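Local coordinates for protein VipE (Legionella pneumophila subsp. pneumophila str. Philadelphia 1, PDB 4QN8) that is a Legionella pneumophila effector of undetermined molecular function, probably acting inside host cells, represented here by an all-helical piece covering roughly its N-terminal half, at residues His79-Ser83 with Lys118-His122; Ile24-Ile30 with Arg84-Leu88; Pro35-Ser41 with His56-Ile62. All coordinates share one frame; numbering follows the deposited sequence.

Interaction 1. Residues His79-Ser83 with Lys118-His122; sequences HQLTS and KAEEH
The imidazole of His79 lies over that of His122 in an offset stack, the ring centroids 4.2 Å apart and the planes turned by 19°, so helix 75-88 of this all-helical piece meets the end of helix 116-119 and the 3-10 residues after it through two nearly parallel rings. The histidines come from opposite directions; His79 gets there with CG anti to its backbone nitrogen (chi1 -175°), which swings the ring out from its helix.

The pile is four layers deep. On the far face of His79 lies the aliphatic part of Lys118, bent at chi2, with CE 3.7 Å from the centroid and almost on the ring normal, a CH-pi contact. On the far face of His122, Thr82 CG2 makes a second CH-pi contact, nearer the rim. Beyond the ring, Lys118 NZ turns to Glu121 OE1 in a long salt bridge of 3.4 Å, its hydrogen bond weak.

A water lies at the edge of the His122 ring, 2.8 Å from ND1; its link to Ser83 OG is less certain, that hydroxyl sitting too close to the ring. Glu111 of helix 103-114 hydrogen-bonds to His79 ND1 through OE2 and to His122 NE2 through OE1, and so helps fix the rotation of both rings. It probably favours the tautomers with N-H toward it and might raise their basicity, though nearby Lys118 would oppose this at His79.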
ATOM      1  N   HIS A  79      -9.934   5.741   4.022  1.00 15.59           N
ATOM      2  CA  HIS A  79      -9.604   6.906   3.191  1.00 17.43           C
ATOM      3  C   HIS A  79      -8.622   7.817   3.920  1.00 19.51           C
ATOM      4  O   HIS A  79      -7.655   8.315   3.343  1.00 18.45           O
ATOM      5  CB  HIS A  79     -10.851   7.694   2.813  1.00 18.35           C
ATOM      6  CG  HIS A  79     -10.568   8.817   1.874  1.00 22.62           C
ATOM      7  ND1 HIS A  79     -10.368   8.613   0.525  1.00 24.73           N
ATOM      8  CD2 HIS A  79     -10.405  10.143   2.089  1.00 27.64           C
ATOM      9  CE1 HIS A  79     -10.114   9.776  -0.056  1.00 32.75           C
ATOM     10  NE2 HIS A  79     -10.125  10.717   0.871  1.00 26.19           N
ATOM     11  N   GLN A  80      -8.886   8.016   5.206  1.00 16.52           N
ATOM     12  CA  GLN A  80      -8.089   8.897   6.062  1.00 19.29           C
ATOM     13  C   GLN A  80      -6.680   8.320   6.198  1.00 17.36           C
ATOM     14  O   GLN A  80      -5.685   9.042   6.062  1.00 18.91           O
ATOM     15  CB  GLN A  80      -8.787   8.974   7.426  1.00 23.19           C
ATOM     16  CG  GLN A  80      -8.321  10.015   8.412  1.00 34.15           C
ATOM     17  CD  GLN A  80      -9.193   9.994   9.672  1.00 31.03           C
ATOM     18  OE1 GLN A  80      -9.306   8.959  10.339  1.00 30.17           O
ATOM     19  NE2 GLN A  80      -9.836  11.127   9.984  1.00 34.35           N
ATOM     20  N   LEU A  81      -6.583   7.016   6.436  1.00 15.92           N
ATOM     21  CA  LEU A  81      -5.266   6.381   6.545  1.00 13.92           C
ATOM     22  C   LEU A  81      -4.487   6.535   5.243  1.00 18.59           C
ATOM     23  O   LEU A  81      -3.314   6.899   5.253  1.00 16.07           O
ATOM     24  CB  LEU A  81      -5.371   4.896   6.908  1.00 17.58           C
ATOM     25  CG  LEU A  81      -5.690   4.532   8.356  1.00 24.06           C
ATOM     26  CD1 LEU A  81      -5.938   3.030   8.463  1.00 22.17           C
ATOM     27  CD2 LEU A  81      -4.566   4.960   9.289  1.00 21.55           C
ATOM     28  N   THR A  82      -5.141   6.288   4.118  1.00 14.07           N
ATOM     29  CA  THR A  82      -4.448   6.392   2.834  1.00 14.19           C
ATOM     30  C   THR A  82      -3.942   7.817   2.576  1.00 13.69           C
ATOM     31  O   THR A  82      -2.818   8.018   2.078  1.00 14.40           O
ATOM     32  CB  THR A  82      -5.379   5.935   1.712  1.00 16.73           C
ATOM     33  OG1 THR A  82      -5.719   4.563   1.943  1.00 16.56           O
ATOM     34  CG2 THR A  82      -4.700   6.056   0.340  1.00 16.52           C
ATOM     35  N   SER A  83      -4.746   8.806   2.927  1.00 16.48           N
ATOM     36  CA  SER A  83      -4.335  10.198   2.733  1.00 14.10           C
ATOM     37  C   SER A  83      -3.134  10.556   3.598  1.00 19.86           C
ATOM     38  O   SER A  83      -2.212  11.252   3.143  1.00 19.93           O
ATOM     39  CB  SER A  83      -5.484  11.159   3.057  1.00 23.57           C
ATOM     40  OG  SER A  83      -6.520  11.042   2.103  1.00 31.53           O
ATOM     41  N   LYS A 118     -14.549   7.305  -3.934  1.00 20.94           N
ATOM     42  CA  LYS A 118     -13.888   7.982  -2.825  1.00 30.90           C
ATOM     43  C   LYS A 118     -12.376   8.071  -3.033  1.00 25.71           C
ATOM     44  O   LYS A 118     -11.749   9.078  -2.701  1.00 19.15           O
ATOM     45  CB  LYS A 118     -14.188   7.251  -1.520  1.00 36.20           C
ATOM     46  CG  LYS A 118     -13.673   7.967  -0.290  1.00 42.46           C
ATOM     47  CD  LYS A 118     -14.208   9.393  -0.225  1.00 54.89           C
ATOM     48  CE  LYS A 118     -13.959  10.009   1.140  1.00 51.03           C
ATOM     49  NZ  LYS A 118     -14.362  11.443   1.185  1.00 52.45           N
ATOM     50  N   ALA A 119     -11.788   7.019  -3.584  1.00 20.97           N
ATOM     51  CA  ALA A 119     -10.332   6.969  -3.745  1.00 19.51           C
ATOM     52  C   ALA A 119      -9.833   7.972  -4.780  1.00 16.35           C
ATOM     53  O   ALA A 119      -8.662   8.403  -4.747  1.00 18.30           O
ATOM     54  CB  ALA A 119      -9.894   5.583  -4.113  1.00 22.74           C
ATOM     55  N   GLU A 120     -10.715   8.355  -5.694  1.00 18.81           N
ATOM     56  CA  GLU A 120     -10.347   9.302  -6.743  1.00 21.01           C
ATOM     57  C   GLU A 120      -9.821  10.630  -6.189  1.00 28.94           C
ATOM     58  O   GLU A 120      -8.998  11.295  -6.829  1.00 24.51           O
ATOM     59  CB  GLU A 120     -11.538   9.547  -7.673  1.00 25.10           C
ATOM     60  CG  GLU A 120     -11.201  10.344  -8.900  1.00 34.06           C
ATOM     61  CD  GLU A 120     -10.203   9.646  -9.811  1.00 28.22           C
ATOM     62  OE1 GLU A 120      -9.951   8.422  -9.647  1.00 32.71           O
ATOM     63  OE2 GLU A 120      -9.676  10.332 -10.706  1.00 39.71           O
ATOM     64  N   GLU A 121     -10.275  11.005  -4.997  1.00 22.67           N
ATOM     65  CA  GLU A 121      -9.871  12.274  -4.397  1.00 22.88           C
ATOM     66  C   GLU A 121      -8.366  12.350  -4.077  1.00 19.59           C
ATOM     67  O   GLU A 121      -7.813  13.442  -3.936  1.00 23.85           O
ATOM     68  CB  GLU A 121     -10.702  12.555  -3.142  1.00 26.00           C
ATOM     69  CG  GLU A 121     -12.212  12.593  -3.389  1.00 38.47           C
ATOM     70  CD  GLU A 121     -13.012  12.761  -2.104  1.00 52.27           C
ATOM     71  OE1 GLU A 121     -12.394  13.033  -1.047  1.00 50.36           O
ATOM     72  OE2 GLU A 121     -14.258  12.620  -2.151  1.00 59.50           O
ATOM     73  N   HIS A 122      -7.714  11.202  -3.965  1.00 19.68           N
ATOM     74  CA  HIS A 122      -6.289  11.169  -3.615  1.00 21.60           C
ATOM     75  C   HIS A 122      -5.423  11.743  -4.729  1.00 21.04           C
ATOM     76  O   HIS A 122      -4.303  12.206  -4.478  1.00 21.38           O
ATOM     77  CB  HIS A 122      -5.815   9.750  -3.311  1.00 19.02           C
ATOM     78  CG  HIS A 122      -6.393   9.165  -2.065  1.00 19.58           C
ATOM     79  ND1 HIS A 122      -6.307   9.790  -0.839  1.00 18.55           N
ATOM     80  CD2 HIS A 122      -7.045   7.997  -1.852  1.00 22.19           C
ATOM     81  CE1 HIS A 122      -6.895   9.030   0.076  1.00 18.40           C
ATOM     82  NE2 HIS A 122      -7.338   7.939  -0.514  1.00 16.88           N
TER
HETATM   83  O   HOH W   1      -4.944  12.132  -0.346  1.00 28.45           O

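Interaction 2. Residues Ile24-Ile30 with Arg84-Leu88; sequences ISNEELI and RMIEL
The guanidinium of Arg84 carries Leu29 CD2 over the centre of one face, 3.7 Å from CZ, while its edge is turned to Ile24 O, just before the N-cap, and to Asn26 OD1 in the first turn of helix 26-32. The motif is a helix N-terminus with Ser25 as N-cap, gripped by an arginine from helix 75-88; the axes of the short segments 26-30 and 84-88 run at 79° to one another, 10.4 Å apart at closest approach.

Two nitrogens of Arg84 converge end-on upon one acceptor: NH2 is 2.8 Å from Ile24 O and NH1 is 3.0 Å from the same oxygen. NH2 also donates to Asn26 OD1 at 2.8 Å, in a nearly straight bond of 176°. Both oxygens lie in the guanidinium plane, whereas the Asn26 amide is inclined by 46° to it. Three bonds in one plane, with a methyl pressed on the face, hold the group against rotation. The bend at chi3 helps turn the guanidinium back toward the loop before helix 26-32.

Beneath the polar grip the contact becomes apolar. Leu29 divides its two methyls, CD2 also packing against Leu88 CD1 and CD1 facing the CG of selenomethionine Met85. Farther along, Ile30 CG1 rests against Leu88 CB. Met85 continues inward to Phe107 and Leu103 of helix 103-114, and Ile24 to Leu19 of helix 6-20, so the crossing is tied to two further helices. At the start of helix 26-32 the cap itself is closed within the segment, Ser25 OG accepting from Glu28 N at 3.1 Å.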
ATOM      1  N   ILE A  24      -3.187   5.616  15.102  1.00 22.71           N
ATOM      2  CA  ILE A  24      -1.730   5.537  14.935  1.00 19.52           C
ATOM      3  C   ILE A  24      -1.118   6.932  14.785  1.00 23.27           C
ATOM      4  O   ILE A  24      -1.625   7.758  14.025  1.00 21.98           O
ATOM      5  CB  ILE A  24      -1.362   4.631  13.740  1.00 22.07           C
ATOM      6  CG1 ILE A  24       0.151   4.389  13.684  1.00 29.94           C
ATOM      7  CG2 ILE A  24      -1.901   5.191  12.428  1.00 29.24           C
ATOM      8  CD1 ILE A  24       0.547   3.199  12.802  1.00 22.71           C
ATOM      9  N   SER A  25      -0.058   7.218  15.543  1.00 20.25           N
ATOM     10  CA  SER A  25       0.521   8.560  15.548  1.00 20.69           C
ATOM     11  C   SER A  25       1.254   8.818  14.252  1.00 19.17           C
ATOM     12  O   SER A  25       1.526   7.875  13.495  1.00 21.34           O
ATOM     13  CB  SER A  25       1.483   8.732  16.721  1.00 26.92           C
ATOM     14  OG  SER A  25       2.625   7.904  16.554  1.00 26.99           O
ATOM     15  N   ASN A  26       1.574  10.082  13.967  1.00 19.20           N
ATOM     16  CA  ASN A  26       2.382  10.357  12.778  1.00 18.93           C
ATOM     17  C   ASN A  26       3.733   9.627  12.853  1.00 20.78           C
ATOM     18  O   ASN A  26       4.243   9.127  11.842  1.00 22.95           O
ATOM     19  CB  ASN A  26       2.609  11.868  12.593  1.00 20.95           C
ATOM     20  CG  ASN A  26       1.391  12.583  12.046  1.00 23.94           C
ATOM     21  OD1 ASN A  26       0.455  11.947  11.547  1.00 21.06           O
ATOM     22  ND2 ASN A  26       1.396  13.922  12.129  1.00 23.12           N
ATOM     23  N   GLU A  27       4.322   9.572  14.043  1.00 20.27           N
ATOM     24  CA  GLU A  27       5.640   8.934  14.174  1.00 24.21           C
ATOM     25  C   GLU A  27       5.588   7.446  13.897  1.00 24.62           C
ATOM     26  O   GLU A  27       6.453   6.902  13.211  1.00 24.45           O
ATOM     27  CB  GLU A  27       6.265   9.155  15.554  1.00 23.75           C
ATOM     28  CG  GLU A  27       6.752  10.570  15.790  1.00 24.16           C
ATOM     29  CD  GLU A  27       5.609  11.497  16.117  1.00 33.20           C
ATOM     30  OE1 GLU A  27       5.782  12.729  15.989  1.00 32.48           O
ATOM     31  OE2 GLU A  27       4.534  10.981  16.514  1.00 31.18           O
ATOM     32  N   GLU A  28       4.595   6.771  14.465  1.00 21.45           N
ATOM     33  CA  GLU A  28       4.491   5.332  14.245  1.00 23.57           C
ATOM     34  C   GLU A  28       4.048   4.999  12.817  1.00 25.24           C
ATOM     35  O   GLU A  28       4.426   3.960  12.274  1.00 25.08           O
ATOM     36  CB  GLU A  28       3.600   4.673  15.304  1.00 25.33           C
ATOM     37  CG  GLU A  28       4.249   4.646  16.687  1.00 31.48           C
ATOM     38  CD  GLU A  28       5.602   3.936  16.683  1.00 35.82           C
ATOM     39  OE1 GLU A  28       5.648   2.732  16.340  1.00 33.77           O
ATOM     40  OE2 GLU A  28       6.624   4.584  17.012  1.00 29.44           O
ATOM     41  N   LEU A  29       3.278   5.893  12.195  1.00 18.21           N
ATOM     42  CA  LEU A  29       2.862   5.691  10.810  1.00 16.86           C
ATOM     43  C   LEU A  29       4.081   5.876   9.893  1.00 16.78           C
ATOM     44  O   LEU A  29       4.281   5.142   8.927  1.00 16.57           O
ATOM     45  CB  LEU A  29       1.750   6.683  10.451  1.00 17.11           C
ATOM     46  CG  LEU A  29       1.043   6.503   9.105  1.00 20.06           C
ATOM     47  CD1 LEU A  29       0.571   5.068   8.922  1.00 23.99           C
ATOM     48  CD2 LEU A  29      -0.145   7.461   8.991  1.00 19.06           C
ATOM     49  N   ILE A  30       4.916   6.843  10.228  1.00 19.15           N
ATOM     50  CA  ILE A  30       6.136   7.079   9.465  1.00 17.50           C
ATOM     51  C   ILE A  30       7.030   5.839   9.551  1.00 18.89           C
ATOM     52  O   ILE A  30       7.617   5.406   8.550  1.00 22.40           O
ATOM     53  CB  ILE A  30       6.832   8.341   9.985  1.00 21.83           C
ATOM     54  CG1 ILE A  30       6.151   9.570   9.384  1.00 19.83           C
ATOM     55  CG2 ILE A  30       8.323   8.336   9.659  1.00 25.82           C
ATOM     56  CD1 ILE A  30       6.478  10.874  10.110  1.00 20.86           C
ATOM     57  N   ARG A  84      -3.146  10.088   4.842  1.00 18.70           N
ATOM     58  CA  ARG A  84      -2.021  10.317   5.731  1.00 19.19           C
ATOM     59  C   ARG A  84      -0.772   9.649   5.200  1.00 18.98           C
ATOM     60  O   ARG A  84       0.314  10.225   5.245  1.00 17.85           O
ATOM     61  CB  ARG A  84      -2.325   9.800   7.135  1.00 16.65           C
ATOM     62  CG  ARG A  84      -3.355  10.602   7.861  1.00 20.48           C
ATOM     63  CD  ARG A  84      -3.600   9.980   9.209  1.00 22.01           C
ATOM     64  NE  ARG A  84      -2.483  10.204  10.131  1.00 20.46           N
ATOM     65  CZ  ARG A  84      -2.275   9.462  11.216  1.00 26.09           C
ATOM     66  NH1 ARG A  84      -3.089   8.446  11.486  1.00 26.55           N
ATOM     67  NH2 ARG A  84      -1.253   9.722  12.023  1.00 24.27           N
HETATM   68  N   MSE A  85      -0.915   8.430   4.684  1.00 14.10           N
HETATM   69  CA  MSE A  85       0.241   7.716   4.177  1.00 14.50           C
HETATM   70  C   MSE A  85       0.854   8.454   2.999  1.00 16.31           C
HETATM   71  O   MSE A  85       2.082   8.517   2.867  1.00 17.12           O
HETATM   72  CB  MSE A  85      -0.134   6.281   3.789  1.00 16.31           C
HETATM   73  CG  MSE A  85      -0.495   5.427   4.996  1.00 16.21           C
HETATM   74 SE   MSE A  85      -0.983   3.666   4.341  0.74 20.29          SE
HETATM   75  CE  MSE A  85      -1.365   2.790   6.031  1.00 18.98           C
ATOM     76  N   ILE A  86       0.009   9.032   2.160  1.00 14.81           N
ATOM     77  CA  ILE A  86       0.507   9.786   1.011  1.00 15.09           C
ATOM     78  C   ILE A  86       1.244  11.042   1.504  1.00 21.81           C
ATOM     79  O   ILE A  86       2.327  11.366   1.004  1.00 20.67           O
ATOM     80  CB  ILE A  86      -0.631  10.107  -0.002  1.00 16.18           C
ATOM     81  CG1 ILE A  86      -1.001   8.825  -0.767  1.00 15.61           C
ATOM     82  CG2 ILE A  86      -0.222  11.206  -0.971  1.00 13.94           C
ATOM     83  CD1 ILE A  86      -2.422   8.769  -1.315  1.00 17.21           C
ATOM     84  N   GLU A  87       0.688  11.729   2.500  1.00 21.61           N
ATOM     85  CA  GLU A  87       1.343  12.933   3.045  1.00 21.20           C
ATOM     86  C   GLU A  87       2.676  12.631   3.716  1.00 22.99           C
ATOM     87  O   GLU A  87       3.614  13.435   3.633  1.00 24.25           O
ATOM     88  CB  GLU A  87       0.456  13.619   4.087  1.00 20.84           C
ATOM     89  CG  GLU A  87      -0.665  14.478   3.562  1.00 27.45           C
ATOM     90  CD  GLU A  87      -1.592  14.899   4.684  1.00 26.97           C
ATOM     91  OE1 GLU A  87      -1.863  14.050   5.568  1.00 28.74           O
ATOM     92  OE2 GLU A  87      -2.038  16.064   4.692  1.00 32.17           O
ATOM     93  N   LEU A  88       2.752  11.487   4.397  1.00 14.87           N
ATOM     94  CA  LEU A  88       3.891  11.177   5.272  1.00 16.55           C
ATOM     95  C   LEU A  88       4.943  10.253   4.681  1.00 19.81           C
ATOM     96  O   LEU A  88       5.989  10.060   5.296  1.00 21.69           O
ATOM     97  CB  LEU A  88       3.407  10.554   6.572  1.00 14.01           C
ATOM     98  CG  LEU A  88       2.531  11.470   7.417  1.00 20.50           C
ATOM     99  CD1 LEU A  88       1.985  10.685   8.611  1.00 22.32           C
ATOM    100  CD2 LEU A  88       3.282  12.726   7.885  1.00 23.68           C
TER

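Interaction 3. Residues Pro35-Ser41 with His56-Ile62; sequences PNTFTKS and HSKMDAI
Pro35 meets Lys58 through its carbonyl, Pro35 O receiving Lys58 NZ at 2.6 Å, and from there the irregular segment 35-41 runs past the N-terminus of helix 58-69, where Ser57 and Asp60 form a capping box. The lysine chain is fully extended beyond CG and passes along the backbone of the loop; a water donates to Phe38 O and accepts weakly from Lys58 NZ.

Phe38 is the apolar contact of the segment. Its CB lies 3.6 Å from Ile62 CG1, the two side chains crossing at about a right angle, and its ring goes on to meet Phe65 edge-to-face and to touch Leu11 of helix 6-20. Thr39 then offers its carbonyl near the plane of the His56 ring, at the edge, where NE2 gives it a weak hydrogen bond of 3.2 Å. Lys40 brings its CA and CB close to the backbone of 56-58 while its NZ turns away to Ser41 O and Gly43 O.

Ser41 closes the walk with a reciprocal pair: Ser41 N donates to His56 O at 2.8 Å, and His56 N donates to Ser41 OG. The imidazole, whose ND1 is hydrogen-bonded to Ser52 O, has one face covered by the serine in a CH-pi contact; Ser41 CB sits 3.8 Å from the ring centroid, 16° off the normal.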
ATOM      1  N   PRO A  35      10.579   1.996   4.052  1.00 22.07           N
ATOM      2  CA  PRO A  35      10.612   1.109   2.882  1.00 31.07           C
ATOM      3  C   PRO A  35      11.023  -0.335   3.214  1.00 29.53           C
ATOM      4  O   PRO A  35      10.694  -1.246   2.466  1.00 27.39           O
ATOM      5  CB  PRO A  35      11.662   1.763   1.982  1.00 39.40           C
ATOM      6  CG  PRO A  35      11.607   3.216   2.339  1.00 43.91           C
ATOM      7  CD  PRO A  35      11.277   3.272   3.811  1.00 35.90           C
ATOM      8  N   ASN A  36      11.712  -0.533   4.334  1.00 29.23           N
ATOM      9  CA  ASN A  36      12.183  -1.867   4.695  1.00 31.37           C
ATOM     10  C   ASN A  36      11.295  -2.636   5.659  1.00 28.59           C
ATOM     11  O   ASN A  36      11.653  -3.727   6.093  1.00 35.22           O
ATOM     12  CB  ASN A  36      13.591  -1.797   5.264  1.00 40.46           C
ATOM     13  CG  ASN A  36      14.596  -1.395   4.231  1.00 45.50           C
ATOM     14  OD1 ASN A  36      14.961  -0.225   4.126  1.00 44.11           O
ATOM     15  ND2 ASN A  36      15.037  -2.362   3.435  1.00 50.70           N
ATOM     16  N   THR A  37      10.130  -2.085   5.984  1.00 23.12           N
ATOM     17  CA  THR A  37       9.238  -2.772   6.926  1.00 26.15           C
ATOM     18  C   THR A  37       8.787  -4.134   6.398  1.00 28.86           C
ATOM     19  O   THR A  37       8.716  -5.109   7.157  1.00 24.45           O
ATOM     20  CB  THR A  37       7.994  -1.936   7.286  1.00 21.12           C
ATOM     21  OG1 THR A  37       8.409  -0.703   7.881  1.00 28.10           O
ATOM     22  CG2 THR A  37       7.123  -2.696   8.278  1.00 30.39           C
ATOM     23  N   PHE A  38       8.488  -4.186   5.100  1.00 22.57           N
ATOM     24  CA  PHE A  38       8.105  -5.422   4.417  1.00 24.52           C
ATOM     25  C   PHE A  38       9.249  -5.877   3.513  1.00 24.39           C
ATOM     26  O   PHE A  38       9.927  -5.050   2.879  1.00 24.23           O
ATOM     27  CB  PHE A  38       6.837  -5.203   3.581  1.00 17.35           C
ATOM     28  CG  PHE A  38       5.652  -4.759   4.386  1.00 18.03           C
ATOM     29  CD1 PHE A  38       5.408  -3.408   4.610  1.00 22.86           C
ATOM     30  CD2 PHE A  38       4.798  -5.689   4.938  1.00 20.66           C
ATOM     31  CE1 PHE A  38       4.324  -2.998   5.372  1.00 24.70           C
ATOM     32  CE2 PHE A  38       3.705  -5.288   5.712  1.00 18.91           C
ATOM     33  CZ  PHE A  38       3.473  -3.935   5.928  1.00 24.82           C
ATOM     34  N   THR A  39       9.486  -7.185   3.458  1.00 22.28           N
ATOM     35  CA  THR A  39      10.601  -7.709   2.662  1.00 22.52           C
ATOM     36  C   THR A  39      10.176  -8.875   1.780  1.00 21.21           C
ATOM     37  O   THR A  39       9.241  -9.604   2.112  1.00 20.23           O
ATOM     38  CB  THR A  39      11.791  -8.188   3.537  1.00 25.77           C
ATOM     39  OG1 THR A  39      11.391  -9.323   4.314  1.00 25.51           O
ATOM     40  CG2 THR A  39      12.293  -7.085   4.461  1.00 33.34           C
ATOM     41  N   LYS A  40      10.880  -9.057   0.664  1.00 22.60           N
ATOM     42  CA  LYS A  40      10.730 -10.280  -0.106  1.00 22.97           C
ATOM     43  C   LYS A  40      11.358 -11.398   0.716  1.00 27.00           C
ATOM     44  O   LYS A  40      12.148 -11.133   1.626  1.00 30.59           O
ATOM     45  CB  LYS A  40      11.428 -10.165  -1.470  1.00 23.16           C
ATOM     46  CG  LYS A  40      12.946 -10.089  -1.392  1.00 29.78           C
ATOM     47  CD  LYS A  40      13.572 -10.155  -2.797  1.00 37.47           C
ATOM     48  CE  LYS A  40      14.969 -10.763  -2.779  1.00 45.10           C
ATOM     49  NZ  LYS A  40      14.967 -12.210  -2.431  1.00 43.48           N
ATOM     50  N   SER A  41      11.006 -12.644   0.412  1.00 23.89           N
ATOM     51  CA  SER A  41      11.676 -13.783   1.027  1.00 32.75           C
ATOM     52  C   SER A  41      13.128 -13.803   0.558  1.00 28.79           C
ATOM     53  O   SER A  41      13.458 -13.234  -0.484  1.00 34.36           O
ATOM     54  CB  SER A  41      10.973 -15.090   0.648  1.00 32.85           C
ATOM     55  OG  SER A  41      10.875 -15.235  -0.764  1.00 25.83           O
ATOM     56  N   HIS A  56       8.017 -15.288  -1.610  1.00 20.80           N
ATOM     57  CA  HIS A  56       7.192 -14.093  -1.793  1.00 27.38           C
ATOM     58  C   HIS A  56       8.018 -12.861  -2.151  1.00 23.72           C
ATOM     59  O   HIS A  56       9.080 -12.614  -1.582  1.00 22.19           O
ATOM     60  CB  HIS A  56       6.315 -13.813  -0.561  1.00 26.64           C
ATOM     61  CG  HIS A  56       7.094 -13.508   0.685  1.00 27.54           C
ATOM     62  ND1 HIS A  56       7.347 -14.471   1.643  1.00 21.64           N
ATOM     63  CD2 HIS A  56       7.666 -12.374   1.128  1.00 29.84           C
ATOM     64  CE1 HIS A  56       8.063 -13.929   2.620  1.00 30.15           C
ATOM     65  NE2 HIS A  56       8.263 -12.661   2.339  1.00 31.62           N
ATOM     66  N   SER A  57       7.521 -12.093  -3.107  1.00 21.00           N
ATOM     67  CA  SER A  57       8.140 -10.821  -3.430  1.00 21.72           C
ATOM     68  C   SER A  57       7.815  -9.794  -2.363  1.00 20.62           C
ATOM     69  O   SER A  57       6.969 -10.024  -1.483  1.00 20.81           O
ATOM     70  CB  SER A  57       7.645 -10.314  -4.783  1.00 18.40           C
ATOM     71  OG  SER A  57       6.289  -9.928  -4.699  1.00 19.11           O
ATOM     72  N   LYS A  58       8.472  -8.641  -2.447  1.00 23.82           N
ATOM     73  CA  LYS A  58       8.132  -7.537  -1.553  1.00 23.95           C
ATOM     74  C   LYS A  58       6.681  -7.099  -1.723  1.00 21.48           C
ATOM     75  O   LYS A  58       5.955  -6.956  -0.733  1.00 21.46           O
ATOM     76  CB  LYS A  58       9.092  -6.360  -1.744  1.00 26.03           C
ATOM     77  CG  LYS A  58       8.788  -5.167  -0.851  1.00 25.05           C
ATOM     78  CD  LYS A  58       9.888  -4.122  -0.980  1.00 25.36           C
ATOM     79  CE  LYS A  58       9.548  -2.865  -0.190  1.00 26.90           C
ATOM     80  NZ  LYS A  58      10.785  -2.030  -0.053  1.00 31.22           N
HETATM   81  N   MSE A  59       6.236  -6.899  -2.966  1.00 17.88           N
HETATM   82  CA  MSE A  59       4.827  -6.579  -3.178  1.00 16.94           C
HETATM   83  C   MSE A  59       3.885  -7.685  -2.708  1.00 17.69           C
HETATM   84  O   MSE A  59       2.825  -7.382  -2.155  1.00 19.66           O
HETATM   85  CB  MSE A  59       4.506  -6.182  -4.618  1.00 22.01           C
HETATM   86  CG  MSE A  59       3.005  -5.906  -4.797  1.00 22.57           C
HETATM   87 SE   MSE A  59       2.367  -4.499  -3.570  0.38 37.29          SE
HETATM   88  CE  MSE A  59       3.580  -3.258  -4.386  1.00 14.09           C
ATOM     89  N   ASP A  60       4.256  -8.952  -2.898  1.00 21.83           N
ATOM     90  CA  ASP A  60       3.420 -10.042  -2.385  1.00 19.71           C
ATOM     91  C   ASP A  60       3.166  -9.845  -0.889  1.00 16.24           C
ATOM     92  O   ASP A  60       2.053 -10.056  -0.405  1.00 15.43           O
ATOM     93  CB  ASP A  60       4.101 -11.400  -2.577  1.00 17.70           C
ATOM     94  CG  ASP A  60       4.101 -11.878  -4.027  1.00 22.56           C
ATOM     95  OD1 ASP A  60       3.253 -11.417  -4.828  1.00 24.20           O
ATOM     96  OD2 ASP A  60       4.965 -12.736  -4.352  1.00 21.33           O
ATOM     97  N   ALA A  61       4.209  -9.462  -0.160  1.00 17.83           N
ATOM     98  CA  ALA A  61       4.106  -9.341   1.294  1.00 20.00           C
ATOM     99  C   ALA A  61       3.237  -8.157   1.700  1.00 20.85           C
ATOM    100  O   ALA A  61       2.424  -8.252   2.630  1.00 19.49           O
ATOM    101  CB  ALA A  61       5.483  -9.214   1.904  1.00 18.15           C
ATOM    102  N   ILE A  62       3.423  -7.029   1.021  1.00 18.22           N
ATOM    103  CA  ILE A  62       2.607  -5.846   1.296  1.00 18.12           C
ATOM    104  C   ILE A  62       1.135  -6.113   0.956  1.00 15.59           C
ATOM    105  O   ILE A  62       0.231  -5.748   1.717  1.00 18.13           O
ATOM    106  CB  ILE A  62       3.125  -4.607   0.517  1.00 22.07           C
ATOM    107  CG1 ILE A  62       4.609  -4.357   0.831  1.00 21.23           C
ATOM    108  CG2 ILE A  62       2.267  -3.385   0.833  1.00 21.53           C
ATOM    109  CD1 ILE A  62       5.207  -3.134   0.136  1.00 23.97           C
TER
HETATM  110  O   HOH W   2      12.111  -4.504   1.760  1.00 25.27           O
HETATM  111  O   HOH W   3      10.853 -11.706   4.179  1.00 29.59           O

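Overall arrangement
Interactions 1 and 2 share helix 75-88, using successive parts of it, and their centres are 14 Å apart. They touch through His122 against Ile86 and Leu81 against Ile24. Their segments alternate along the chain, so the one helix is joined both to the early helix 26-32 and to the later segment 118-122. Interaction 3 is nested inside the loop closed by interaction 2, with centres 19 Å apart; it lies on the opposite side of the chain's centre from interaction 1, about 23 Å between centres. Together they illustrate how a small helical domain without strands can be knit by contacts between helices and the loops and helix ends beside them.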